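Local coordinates for putative mandelate racemase/muconate lactonizing enzyme (Bordetella bronchiseptica, PDB 3DDM), which is of unknown function but belongs to the mandelate racemase/muconate lactonizing group of the enolase superfamily, with a smaller N-terminal domain beside a barrel, at residues 227-232 against 277-282; 75-80 against 114-119; 314-319 against 350-355; 176-181 against 208-213. The protein carries 1 engineered substitution. One frame throughout, in Å; residues are numbered along the deposited sequence.

In the fold
The contacts differ in depth and chemistry. Contact 1 is core: all its touching residues are buried inside the barrel, and it alone combines a CH-pi contact with a polar grip on a carboxylate. Contact 4 lies on the same side of the chain's centre but farther out, about 21 Å from it against 10 Å; its tryptophan meets a partly exposed glycine, and Leu230 of contact 1 packs on that ring. Contact 3, with an exposed proline at its margin, ties a barrel helix to a 3-10 segment by a hydrogen bond from a backbone N-H to a glutamine side-chain oxygen. Contact 2, buried and purely apolar, pairs two N-terminal-domain helices. Leu282 of contact 1 touches Ala118 of contact 2 and Ser319 of contact 3.

Contact 1 of 4, residues 227-232 against 277-282; sequences LDWLEE and VMQPDL
Trp229 and Val277 make the apolar half of this contact. The methyl CG1 of Val277 sits over one face of the indole, 4.1 Å from the centroid of the six-membered ring and 16° off its normal, a CH-pi contact. The second branch, CG2, reaches back to Trp229 CB at 3.9 Å, so the valine straddles the root of the side chain and its ring.

The polar half centres on one oxygen. Gln279 NE2 donates to Glu231 OE1 at 2.7 Å, with an N-H...O angle of 152°. The amide stands perpendicular to the carboxylate, and its nitrogen meets the oxygen from well above the carboxylate plane. Glu231 gets there with CG anti to the backbone N (chi1 -164°) and the chain extended beyond it. Lys175 forms a salt bridge to the same atom, and Trp229 NE1, 3.4 Å from Glu231 OE1, adds a weak third bond. Gln279 NE2 also comes within 3.5 Å of Trp229 CZ2, approaching the ring obliquely.

His308 touches both Glu231 and Gln279, and Asp205 brings a second carboxylate close to Glu231. Strand 254-256 runs between the two strands concerned, so it is side chains pointing into the barrel that meet, not paired strands. Such a cluster of polar and charged side chains inside the barrel is characteristic of the enolase-superfamily TIM-type barrel.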
loop_
_atom_site.group_PDB
_atom_site.type_symbol
_atom_site.label_atom_id
_atom_site.label_comp_id
_atom_site.label_asym_id
_atom_site.label_seq_id
_atom_site.Cartn_x
_atom_site.Cartn_y
_atom_site.Cartn_z
ATOM N N LEU A 227 5.369 14.382 30.865
ATOM C CA LEU A 227 4.420 13.931 29.855
ATOM C C LEU A 227 3.740 12.623 30.245
ATOM O O LEU A 227 4.316 11.812 30.961
ATOM C CB LEU A 227 5.136 13.757 28.514
ATOM C CG LEU A 227 5.892 14.985 27.997
ATOM C CD1 LEU A 227 6.525 14.648 26.664
ATOM C CD2 LEU A 227 4.948 16.169 27.843
ATOM N N ASP A 228 2.510 12.426 29.781
ATOM C CA ASP A 228 1.772 11.203 30.067
ATOM C C ASP A 228 2.262 10.095 29.153
ATOM O O ASP A 228 2.154 8.916 29.485
ATOM C CB ASP A 228 0.272 11.414 29.854
ATOM C CG ASP A 228 -0.427 11.944 31.091
ATOM O OD1 ASP A 228 0.167 12.805 31.788
ATOM O OD2 ASP A 228 -1.571 11.508 31.353
ATOM N N TRP A 229 2.777 10.482 27.989
ATOM C CA TRP A 229 3.316 9.524 27.033
ATOM C C TRP A 229 3.994 10.207 25.843
ATOM O O TRP A 229 3.672 11.349 25.493
ATOM C CB TRP A 229 2.221 8.563 26.546
ATOM C CG TRP A 229 1.287 9.099 25.490
ATOM C CD1 TRP A 229 1.599 9.426 24.195
ATOM C CD2 TRP A 229 -0.129 9.289 25.619
ATOM N NE1 TRP A 229 0.463 9.799 23.509
ATOM C CE2 TRP A 229 -0.610 9.725 24.356
ATOM C CE3 TRP A 229 -1.042 9.131 26.676
ATOM C CZ2 TRP A 229 -1.958 10.006 24.126
ATOM C CZ3 TRP A 229 -2.385 9.409 26.446
ATOM C CH2 TRP A 229 -2.828 9.843 25.177
ATOM N N LEU A 230 4.949 9.501 25.242
ATOM C CA LEU A 230 5.689 9.995 24.086
ATOM C C LEU A 230 5.191 9.151 22.910
ATOM O O LEU A 230 5.409 7.937 22.865
ATOM C CB LEU A 230 7.186 9.780 24.306
ATOM C CG LEU A 230 8.167 10.802 23.738
ATOM C CD1 LEU A 230 9.599 10.343 24.025
ATOM C CD2 LEU A 230 7.933 10.956 22.248
ATOM N N GLU A 231 4.516 9.788 21.961
ATOM C CA GLU A 231 3.954 9.055 20.837
ATOM C C GLU A 231 4.838 8.915 19.604
ATOM O O GLU A 231 5.438 9.878 19.131
ATOM C CB GLU A 231 2.623 9.679 20.439
ATOM C CG GLU A 231 1.797 8.783 19.573
ATOM C CD GLU A 231 0.475 9.404 19.218
ATOM O OE1 GLU A 231 -0.281 9.758 20.153
ATOM O OE2 GLU A 231 0.193 9.536 18.005
ATOM N N GLU A 232 4.892 7.689 19.096
ATOM C CA GLU A 232 5.672 7.324 17.922
ATOM C C GLU A 232 7.066 7.975 17.822
ATOM O O GLU A 232 7.398 8.593 16.807
ATOM C CB GLU A 232 4.865 7.623 16.651
ATOM C CG GLU A 232 3.541 6.871 16.545
ATOM C CD GLU A 232 3.206 6.477 15.110
ATOM O OE1 GLU A 232 3.070 5.264 14.844
ATOM O OE2 GLU A 232 3.080 7.371 14.244
ATOM N N VAL A 277 0.900 2.630 26.010
ATOM C CA VAL A 277 -0.321 3.284 25.575
ATOM C C VAL A 277 -0.531 2.830 24.130
ATOM O O VAL A 277 0.185 3.261 23.222
ATOM C CB VAL A 277 -0.176 4.824 25.637
ATOM C CG1 VAL A 277 -1.469 5.498 25.192
ATOM C CG2 VAL A 277 0.191 5.245 27.050
ATOM N N MET A 278 -1.484 1.925 23.927
ATOM C CA MET A 278 -1.765 1.434 22.589
ATOM C C MET A 278 -2.905 2.250 22.010
ATOM O O MET A 278 -3.916 2.466 22.665
ATOM C CB MET A 278 -2.087 -0.060 22.613
ATOM C CG MET A 278 -0.930 -0.920 22.071
ATOM S SD MET A 278 -0.311 -2.180 23.225
ATOM C CE MET A 278 0.184 -1.115 24.598
ATOM N N GLN A 279 -2.717 2.702 20.771
ATOM C CA GLN A 279 -3.663 3.574 20.087
ATOM C C GLN A 279 -4.162 3.084 18.727
ATOM O O GLN A 279 -3.866 3.688 17.694
ATOM C CB GLN A 279 -3.010 4.948 19.907
ATOM C CG GLN A 279 -2.309 5.471 21.155
ATOM C CD GLN A 279 -1.335 6.604 20.844
ATOM O OE1 GLN A 279 -0.353 6.410 20.124
ATOM N NE2 GLN A 279 -1.605 7.792 21.387
ATOM N N PRO A 280 -4.917 1.983 18.699
ATOM C CA PRO A 280 -5.388 1.548 17.380
ATOM C C PRO A 280 -6.413 2.532 16.781
ATOM O O PRO A 280 -7.335 2.989 17.476
ATOM C CB PRO A 280 -5.985 0.169 17.663
ATOM C CG PRO A 280 -6.388 0.246 19.125
ATOM C CD PRO A 280 -5.225 0.984 19.738
ATOM N N ASP A 281 -6.237 2.862 15.499
ATOM C CA ASP A 281 -7.134 3.778 14.786
ATOM C C ASP A 281 -8.217 2.927 14.124
ATOM O O ASP A 281 -8.028 2.412 13.023
ATOM C CB ASP A 281 -6.358 4.550 13.718
ATOM C CG ASP A 281 -7.145 5.703 13.146
ATOM O OD1 ASP A 281 -8.374 5.563 12.988
ATOM O OD2 ASP A 281 -6.531 6.749 12.845
ATOM N N LEU A 282 -9.361 2.794 14.788
ATOM C CA LEU A 282 -10.429 1.949 14.274
ATOM C C LEU A 282 -10.883 2.257 12.847
ATOM O O LEU A 282 -11.465 1.396 12.197
ATOM C CB LEU A 282 -11.609 1.930 15.258
ATOM C CG LEU A 282 -12.936 2.583 14.908
ATOM C CD1 LEU A 282 -13.951 2.217 15.957
ATOM C CD2 LEU A 282 -12.764 4.080 14.829
#

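Contact 2 of 4, residues 75-80 against 114-119; sequences TVLAPL and AQAIAG
No ring, amide or carboxylate takes part where Leu77 meets Ala116 and Ile117; there are no faces or edges to describe, and the contact is aliphatic throughout. Of residues 75-80, Leu77 is the single one whose side chain reaches across, and its two methyls divide the work. CD2 settles against the longer branch of Ile117, 3.6 Å from Ile117 CG1, with Ile117 CD1 a little farther from that methyl at 4.1 Å. CD1 is directed instead at Ala116, though its modelled closeness to the alanine methyl is doubtful.

The two branched chains meet at about a right angle, so the leucine fork presses on the flank of the isoleucine. In Ile117, CG1 is anti to the carbonyl carbon (chi1 -72°), which carries CG1 and CD1 along the side of the helix facing Leu77. The helix carrying Leu77 is less regular than its partner: it has a wider, pi-type turn at 75-77 and a kink where Pro79 N makes no bond to the preceding turn.

Phe93 and Leu96 of helix 89-98 also pack on Ile117, adding a third helix to the apolar cluster. Gln115 accepts a hydrogen bond from Arg69 of helix 65-81, a polar tie between the same two helices. The arrangement is the helix-against-helix packing of the alpha-helical part of the enolase-type N-terminal domain, which also carries a three-stranded antiparallel sheet.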
loop_
_atom_site.group_PDB
_atom_site.type_symbol
_atom_site.label_atom_id
_atom_site.label_comp_id
_atom_site.label_asym_id
_atom_site.label_seq_id
_atom_site.Cartn_x
_atom_site.Cartn_y
_atom_site.Cartn_z
ATOM N N THR A 75 -15.624 -0.634 -5.978
ATOM C CA THR A 75 -15.252 -1.613 -7.002
ATOM C C THR A 75 -14.704 -2.953 -6.509
ATOM O O THR A 75 -14.734 -3.933 -7.246
ATOM C CB THR A 75 -14.213 -1.035 -7.998
ATOM O OG1 THR A 75 -12.954 -0.870 -7.338
ATOM C CG2 THR A 75 -14.668 0.317 -8.528
ATOM N N VAL A 76 -14.214 -3.014 -5.277
ATOM C CA VAL A 76 -13.650 -4.262 -4.772
ATOM C C VAL A 76 -14.350 -4.869 -3.562
ATOM O O VAL A 76 -14.666 -6.059 -3.552
ATOM C CB VAL A 76 -12.158 -4.073 -4.443
ATOM C CG1 VAL A 76 -11.631 -5.248 -3.628
ATOM C CG2 VAL A 76 -11.379 -3.916 -5.732
ATOM N N LEU A 77 -14.588 -4.061 -2.537
ATOM C CA LEU A 77 -15.230 -4.560 -1.331
ATOM C C LEU A 77 -16.746 -4.673 -1.441
ATOM O O LEU A 77 -17.332 -5.590 -0.881
ATOM C CB LEU A 77 -14.877 -3.658 -0.153
ATOM C CG LEU A 77 -13.389 -3.433 0.097
ATOM C CD1 LEU A 77 -13.230 -2.265 1.042
ATOM C CD2 LEU A 77 -12.747 -4.687 0.657
ATOM N N ALA A 78 -17.382 -3.744 -2.153
ATOM C CA ALA A 78 -18.841 -3.761 -2.293
ATOM C C ALA A 78 -19.357 -5.091 -2.845
ATOM O O ALA A 78 -20.240 -5.711 -2.249
ATOM C CB ALA A 78 -19.304 -2.599 -3.174
ATOM N N PRO A 79 -18.809 -5.549 -3.990
ATOM C CA PRO A 79 -19.220 -6.815 -4.613
ATOM C C PRO A 79 -19.084 -7.999 -3.662
ATOM O O PRO A 79 -19.977 -8.847 -3.581
ATOM C CB PRO A 79 -18.286 -6.935 -5.805
ATOM C CG PRO A 79 -18.036 -5.498 -6.179
ATOM C CD PRO A 79 -17.821 -4.851 -4.834
ATOM N N LEU A 80 -17.969 -8.072 -2.946
ATOM C CA LEU A 80 -17.783 -9.163 -1.999
ATOM C C LEU A 80 -18.912 -9.102 -0.973
ATOM O O LEU A 80 -19.610 -10.083 -0.709
ATOM C CB LEU A 80 -16.440 -9.026 -1.278
ATOM C CG LEU A 80 -15.169 -9.303 -2.074
ATOM C CD1 LEU A 80 -13.967 -9.050 -1.194
ATOM C CD2 LEU A 80 -15.171 -10.741 -2.562
ATOM N N ALA A 114 -7.086 -2.135 4.017
ATOM C CA ALA A 114 -7.445 -2.255 5.430
ATOM C C ALA A 114 -8.361 -1.106 5.837
ATOM O O ALA A 114 -9.366 -1.301 6.538
ATOM C CB ALA A 114 -6.210 -2.245 6.289
ATOM N N GLN A 115 -8.000 0.090 5.382
ATOM C CA GLN A 115 -8.738 1.301 5.674
ATOM C C GLN A 115 -10.164 1.230 5.126
ATOM O O GLN A 115 -11.144 1.520 5.838
ATOM C CB GLN A 115 -7.976 2.499 5.101
ATOM C CG GLN A 115 -6.782 2.922 5.961
ATOM C CD GLN A 115 -5.515 3.221 5.160
ATOM O OE1 GLN A 115 -5.547 3.917 4.145
ATOM N NE2 GLN A 115 -4.393 2.706 5.632
ATOM N N ALA A 116 -10.292 0.838 3.866
ATOM C CA ALA A 116 -11.618 0.720 3.281
ATOM C C ALA A 116 -12.400 -0.328 4.072
ATOM O O ALA A 116 -13.579 -0.137 4.365
ATOM C CB ALA A 116 -11.516 0.317 1.818
ATOM N N ILE A 117 -11.741 -1.427 4.430
ATOM C CA ILE A 117 -12.402 -2.485 5.179
ATOM C C ILE A 117 -12.835 -1.968 6.549
ATOM O O ILE A 117 -13.959 -2.202 6.972
ATOM C CB ILE A 117 -11.481 -3.736 5.320
ATOM C CG1 ILE A 117 -11.361 -4.442 3.959
ATOM C CG2 ILE A 117 -12.043 -4.708 6.338
ATOM C CD1 ILE A 117 -10.553 -5.755 3.973
ATOM N N ALA A 118 -11.957 -1.249 7.236
ATOM C CA ALA A 118 -12.299 -0.705 8.553
ATOM C C ALA A 118 -13.527 0.218 8.468
ATOM O O ALA A 118 -14.425 0.148 9.307
ATOM C CB ALA A 118 -11.101 0.055 9.139
ATOM N N GLY A 119 -13.560 1.084 7.458
ATOM C CA GLY A 119 -14.695 1.969 7.296
ATOM C C GLY A 119 -16.003 1.203 7.123
ATOM O O GLY A 119 -17.036 1.590 7.686
#

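Contact 3 of 4, residues 314-319 against 350-355; sequences IGLQAS and PALATL
Barrel helix 313-325 is fastened to the 3-10 segment 350-354, just ahead of strand 359-361, and Gln317 meeting Ala351 is the main tie. Ala351 N donates to Gln317 OE1 at 3.0 Å with an N-H...O angle of 158°, the donor lying slightly off the plane of the amide. The glutamine chain bends at chi2 (-84°), swinging its amide out from the helix to reach the first turn of the 3-10 segment. The other end of that amide is engaged too, NE2 donating to Leu368 O, so a bond at each end fixes how the group is turned.

Gln317 OE1 also lies 3.7 Å from Pro350 CD, on the ring of a residue that has no N-H to offer. Beside this polar tie, Leu316 CD2 and Leu352 CD1 come together loosely at 4.3 Å. Within the turn, Thr354 OG1 donates to Ala351 O at 2.8 Å, in the carbonyl plane, joining Thr354 N on the same acceptor.

Leu316 packs inward on Tyr309 of strand 304-309 and on Leu335 and Val337 of strand 334-338. A helix lying over the strands before and after it is characteristic of the outer helical layer of the enolase-type barrel.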
loop_
_atom_site.group_PDB
_atom_site.type_symbol
_atom_site.label_atom_id
_atom_site.label_comp_id
_atom_site.label_asym_id
_atom_site.label_seq_id
_atom_site.Cartn_x
_atom_site.Cartn_y
_atom_site.Cartn_z
ATOM N N ILE A 314 -17.569 11.383 11.565
ATOM C CA ILE A 314 -18.044 10.009 11.683
ATOM C C ILE A 314 -17.019 9.111 12.367
ATOM O O ILE A 314 -17.345 8.380 13.306
ATOM C CB ILE A 314 -18.398 9.427 10.295
ATOM C CG1 ILE A 314 -19.537 10.241 9.675
ATOM C CG2 ILE A 314 -18.837 7.974 10.419
ATOM C CD1 ILE A 314 -20.826 10.199 10.473
ATOM N N GLY A 315 -15.776 9.176 11.898
ATOM C CA GLY A 315 -14.726 8.356 12.468
ATOM C C GLY A 315 -14.464 8.721 13.906
ATOM O O GLY A 315 -14.185 7.856 14.731
ATOM N N LEU A 316 -14.545 10.010 14.213
ATOM C CA LEU A 316 -14.320 10.472 15.578
ATOM C C LEU A 316 -15.408 9.940 16.511
ATOM O O LEU A 316 -15.109 9.473 17.611
ATOM C CB LEU A 316 -14.294 12.006 15.642
ATOM C CG LEU A 316 -14.051 12.537 17.059
ATOM C CD1 LEU A 316 -12.737 11.987 17.580
ATOM C CD2 LEU A 316 -14.036 14.060 17.060
ATOM N N GLN A 317 -16.667 10.026 16.074
ATOM C CA GLN A 317 -17.781 9.534 16.876
ATOM C C GLN A 317 -17.591 8.033 17.094
ATOM O O GLN A 317 -17.805 7.526 18.199
ATOM C CB GLN A 317 -19.124 9.813 16.178
ATOM C CG GLN A 317 -19.552 11.307 16.150
ATOM C CD GLN A 317 -20.273 11.774 17.428
ATOM O OE1 GLN A 317 -20.044 12.887 17.918
ATOM N NE2 GLN A 317 -21.162 10.930 17.952
ATOM N N ALA A 318 -17.163 7.328 16.047
ATOM C CA ALA A 318 -16.938 5.889 16.138
ATOM C C ALA A 318 -15.901 5.573 17.208
ATOM O O ALA A 318 -16.028 4.584 17.934
ATOM C CB ALA A 318 -16.481 5.338 14.795
ATOM N N SER A 319 -14.877 6.417 17.303
ATOM C CA SER A 319 -13.819 6.226 18.294
ATOM C C SER A 319 -14.303 6.520 19.706
ATOM O O SER A 319 -13.915 5.837 20.658
ATOM C CB SER A 319 -12.622 7.118 17.970
ATOM O OG SER A 319 -12.131 6.816 16.676
ATOM N N PRO A 350 -21.606 15.662 16.951
ATOM C CA PRO A 350 -22.439 16.318 17.962
ATOM C C PRO A 350 -22.052 16.045 19.405
ATOM O O PRO A 350 -22.430 16.798 20.304
ATOM C CB PRO A 350 -23.854 15.830 17.631
ATOM C CG PRO A 350 -23.642 14.587 16.825
ATOM C CD PRO A 350 -22.441 14.928 15.989
ATOM N N ALA A 351 -21.297 14.980 19.640
ATOM C CA ALA A 351 -20.884 14.667 21.002
ATOM C C ALA A 351 -20.028 15.803 21.552
ATOM O O ALA A 351 -19.956 16.023 22.761
ATOM C CB ALA A 351 -20.101 13.354 21.032
ATOM N N LEU A 352 -19.380 16.531 20.657
ATOM C CA LEU A 352 -18.526 17.629 21.085
ATOM C C LEU A 352 -19.293 18.774 21.717
ATOM O O LEU A 352 -18.743 19.503 22.542
ATOM C CB LEU A 352 -17.682 18.135 19.912
ATOM C CG LEU A 352 -16.481 17.235 19.616
ATOM C CD1 LEU A 352 -15.672 17.773 18.435
ATOM C CD2 LEU A 352 -15.622 17.159 20.866
ATOM N N ALA A 353 -20.562 18.923 21.342
ATOM C CA ALA A 353 -21.401 19.988 21.888
ATOM C C ALA A 353 -21.698 19.766 23.380
ATOM O O ALA A 353 -22.253 20.642 24.052
ATOM C CB ALA A 353 -22.697 20.098 21.091
ATOM N N THR A 354 -21.319 18.598 23.896
ATOM C CA THR A 354 -21.527 18.295 25.306
ATOM C C THR A 354 -20.218 18.487 26.052
ATOM O O THR A 354 -20.152 18.251 27.260
ATOM C CB THR A 354 -21.985 16.831 25.545
ATOM O OG1 THR A 354 -20.865 15.953 25.405
ATOM C CG2 THR A 354 -23.057 16.425 24.554
ATOM N N LEU A 355 -19.180 18.919 25.338
ATOM C CA LEU A 355 -17.865 19.118 25.947
ATOM C C LEU A 355 -17.900 20.040 27.153
ATOM O O LEU A 355 -18.039 21.257 27.024
ATOM C CB LEU A 355 -16.865 19.664 24.925
ATOM C CG LEU A 355 -15.517 20.120 25.502
ATOM C CD1 LEU A 355 -14.819 18.952 26.185
ATOM C CD2 LEU A 355 -14.655 20.703 24.390
#

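Contact 4 of 4, residues 176-181 against 208-213; sequences LKVGFD and QGWDLP
Trp210 brings its benzo end to Val178, with CZ2 and CH2 of the indole equally near Val178 CG2, each at 3.8 Å. The valine methyl comes in obliquely. It is put there by a first torsion that sets CG2 between the backbone N and the carbonyl carbon, CG1 being the branch anti to the carbonyl (chi1 -61°). The pyrrole end of the indole approaches bare backbone, also obliquely: Trp210 NE1 is 3.6 Å from Gly179 CA, and CE2 lies 4.1 Å from that same carbon.

Gly179 has a phi of 120°, a conformation natural for a residue without CB. The backbones come together most closely at two glycines, Gly179 and Gly209, whose CA atoms are 5.4 Å apart. All of this is van der Waals contact; the bonds that fix the loops run to other residues, among them Gly179 N to Asp185 OD2.

Both segments carry a loop that leads from a barrel strand into the next helix, and each contains the N-cap of that helix: Asp181 for 182-196, Asp211 for 212-222. Trp210 packs on Ala215 and Met218 of its own helix and on Leu230 of strand 229-231. Its ring thus lies wedged between the loop after strand 174-177, the start of helix 212-222 and strand 229-231, with strand 202-205 separating the two strands in the barrel wall.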
loop_
_atom_site.group_PDB
_atom_site.type_symbol
_atom_site.label_atom_id
_atom_site.label_comp_id
_atom_site.label_asym_id
_atom_site.label_seq_id
_atom_site.Cartn_x
_atom_site.Cartn_y
_atom_site.Cartn_z
ATOM N N LEU A 176 1.338 17.807 22.023
ATOM C CA LEU A 176 2.194 18.632 21.173
ATOM C C LEU A 176 2.912 17.828 20.092
ATOM O O LEU A 176 3.228 16.654 20.283
ATOM C CB LEU A 176 3.260 19.328 22.021
ATOM C CG LEU A 176 2.933 20.585 22.829
ATOM C CD1 LEU A 176 1.503 20.541 23.369
ATOM C CD2 LEU A 176 3.949 20.706 23.957
ATOM N N LYS A 177 3.170 18.479 18.962
ATOM C CA LYS A 177 3.886 17.857 17.857
ATOM C C LYS A 177 5.350 18.217 18.064
ATOM O O LYS A 177 5.678 19.365 18.344
ATOM C CB LYS A 177 3.437 18.429 16.502
ATOM C CG LYS A 177 1.951 18.319 16.172
ATOM C CD LYS A 177 1.648 17.207 15.174
ATOM C CE LYS A 177 1.273 15.896 15.878
ATOM N NZ LYS A 177 0.963 14.785 14.914
ATOM N N VAL A 178 6.229 17.235 17.936
ATOM C CA VAL A 178 7.657 17.467 18.084
ATOM C C VAL A 178 8.355 16.663 17.003
ATOM O O VAL A 178 7.711 15.895 16.289
ATOM C CB VAL A 178 8.162 17.003 19.461
ATOM C CG1 VAL A 178 7.460 17.778 20.553
ATOM C CG2 VAL A 178 7.916 15.513 19.635
ATOM N N GLY A 179 9.662 16.841 16.869
ATOM C CA GLY A 179 10.392 16.081 15.873
ATOM C C GLY A 179 11.086 16.912 14.820
ATOM O O GLY A 179 11.959 16.412 14.113
ATOM N N PHE A 180 10.703 18.178 14.723
ATOM C CA PHE A 180 11.283 19.094 13.746
ATOM C C PHE A 180 12.611 19.660 14.253
ATOM O O PHE A 180 13.651 19.479 13.627
ATOM C CB PHE A 180 10.318 20.258 13.481
ATOM C CG PHE A 180 8.877 19.833 13.286
ATOM C CD1 PHE A 180 8.451 19.278 12.078
ATOM C CD2 PHE A 180 7.942 19.993 14.320
ATOM C CE1 PHE A 180 7.114 18.891 11.899
ATOM C CE2 PHE A 180 6.605 19.609 14.148
ATOM C CZ PHE A 180 6.192 19.058 12.935
ATOM N N ASP A 181 12.557 20.344 15.394
ATOM C CA ASP A 181 13.729 20.974 15.993
ATOM C C ASP A 181 13.893 20.618 17.472
ATOM O O ASP A 181 13.088 21.014 18.307
ATOM C CB ASP A 181 13.626 22.495 15.845
ATOM C CG ASP A 181 14.788 23.226 16.490
ATOM O OD1 ASP A 181 15.894 23.228 15.906
ATOM O OD2 ASP A 181 14.605 23.789 17.589
ATOM N N GLN A 208 7.229 9.292 14.300
ATOM C CA GLN A 208 8.319 8.503 13.742
ATOM C C GLN A 208 9.447 9.378 13.193
ATOM O O GLN A 208 10.119 8.991 12.241
ATOM C CB GLN A 208 7.787 7.636 12.603
ATOM C CG GLN A 208 6.612 6.764 12.960
ATOM C CD GLN A 208 6.004 6.115 11.735
ATOM O OE1 GLN A 208 5.418 6.784 10.889
ATOM N NE2 GLN A 208 6.155 4.807 11.627
ATOM N N GLY A 209 9.674 10.542 13.785
ATOM C CA GLY A 209 10.703 11.422 13.261
ATOM C C GLY A 209 12.106 11.285 13.812
ATOM O O GLY A 209 13.004 12.012 13.390
ATOM N N TRP A 210 12.314 10.359 14.741
ATOM C CA TRP A 210 13.634 10.188 15.335
ATOM C C TRP A 210 14.201 8.787 15.160
ATOM O O TRP A 210 13.467 7.833 14.891
ATOM C CB TRP A 210 13.590 10.452 16.847
ATOM C CG TRP A 210 13.101 11.791 17.281
ATOM C CD1 TRP A 210 13.395 13.006 16.721
ATOM C CD2 TRP A 210 12.323 12.067 18.451
ATOM N NE1 TRP A 210 12.851 14.022 17.479
ATOM C CE2 TRP A 210 12.189 13.475 18.545
ATOM C CE3 TRP A 210 11.728 11.263 19.433
ATOM C CZ2 TRP A 210 11.489 14.092 19.582
ATOM C CZ3 TRP A 210 11.031 11.880 20.469
ATOM C CH2 TRP A 210 10.920 13.283 20.533
ATOM N N ASP A 211 15.522 8.676 15.314
ATOM C CA ASP A 211 16.169 7.374 15.281
ATOM C C ASP A 211 16.426 7.070 16.767
ATOM O O ASP A 211 16.207 7.934 17.625
ATOM C CB ASP A 211 17.467 7.378 14.455
ATOM C CG ASP A 211 18.546 8.297 15.018
ATOM O OD1 ASP A 211 18.480 8.676 16.213
ATOM O OD2 ASP A 211 19.483 8.627 14.247
ATOM N N LEU A 212 16.881 5.862 17.073
ATOM C CA LEU A 212 17.087 5.465 18.452
ATOM C C LEU A 212 17.908 6.395 19.335
ATOM O O LEU A 212 17.464 6.776 20.414
ATOM C CB LEU A 212 17.674 4.058 18.507
ATOM C CG LEU A 212 17.875 3.493 19.914
ATOM C CD1 LEU A 212 16.621 3.713 20.773
ATOM C CD2 LEU A 212 18.199 2.023 19.800
ATOM N N PRO A 213 19.122 6.764 18.907
ATOM C CA PRO A 213 19.889 7.658 19.781
ATOM C C PRO A 213 19.266 9.041 20.022
ATOM O O PRO A 213 19.466 9.642 21.082
ATOM C CB PRO A 213 21.266 7.708 19.110
ATOM C CG PRO A 213 20.972 7.402 17.676
ATOM C CD PRO A 213 19.922 6.325 17.751
#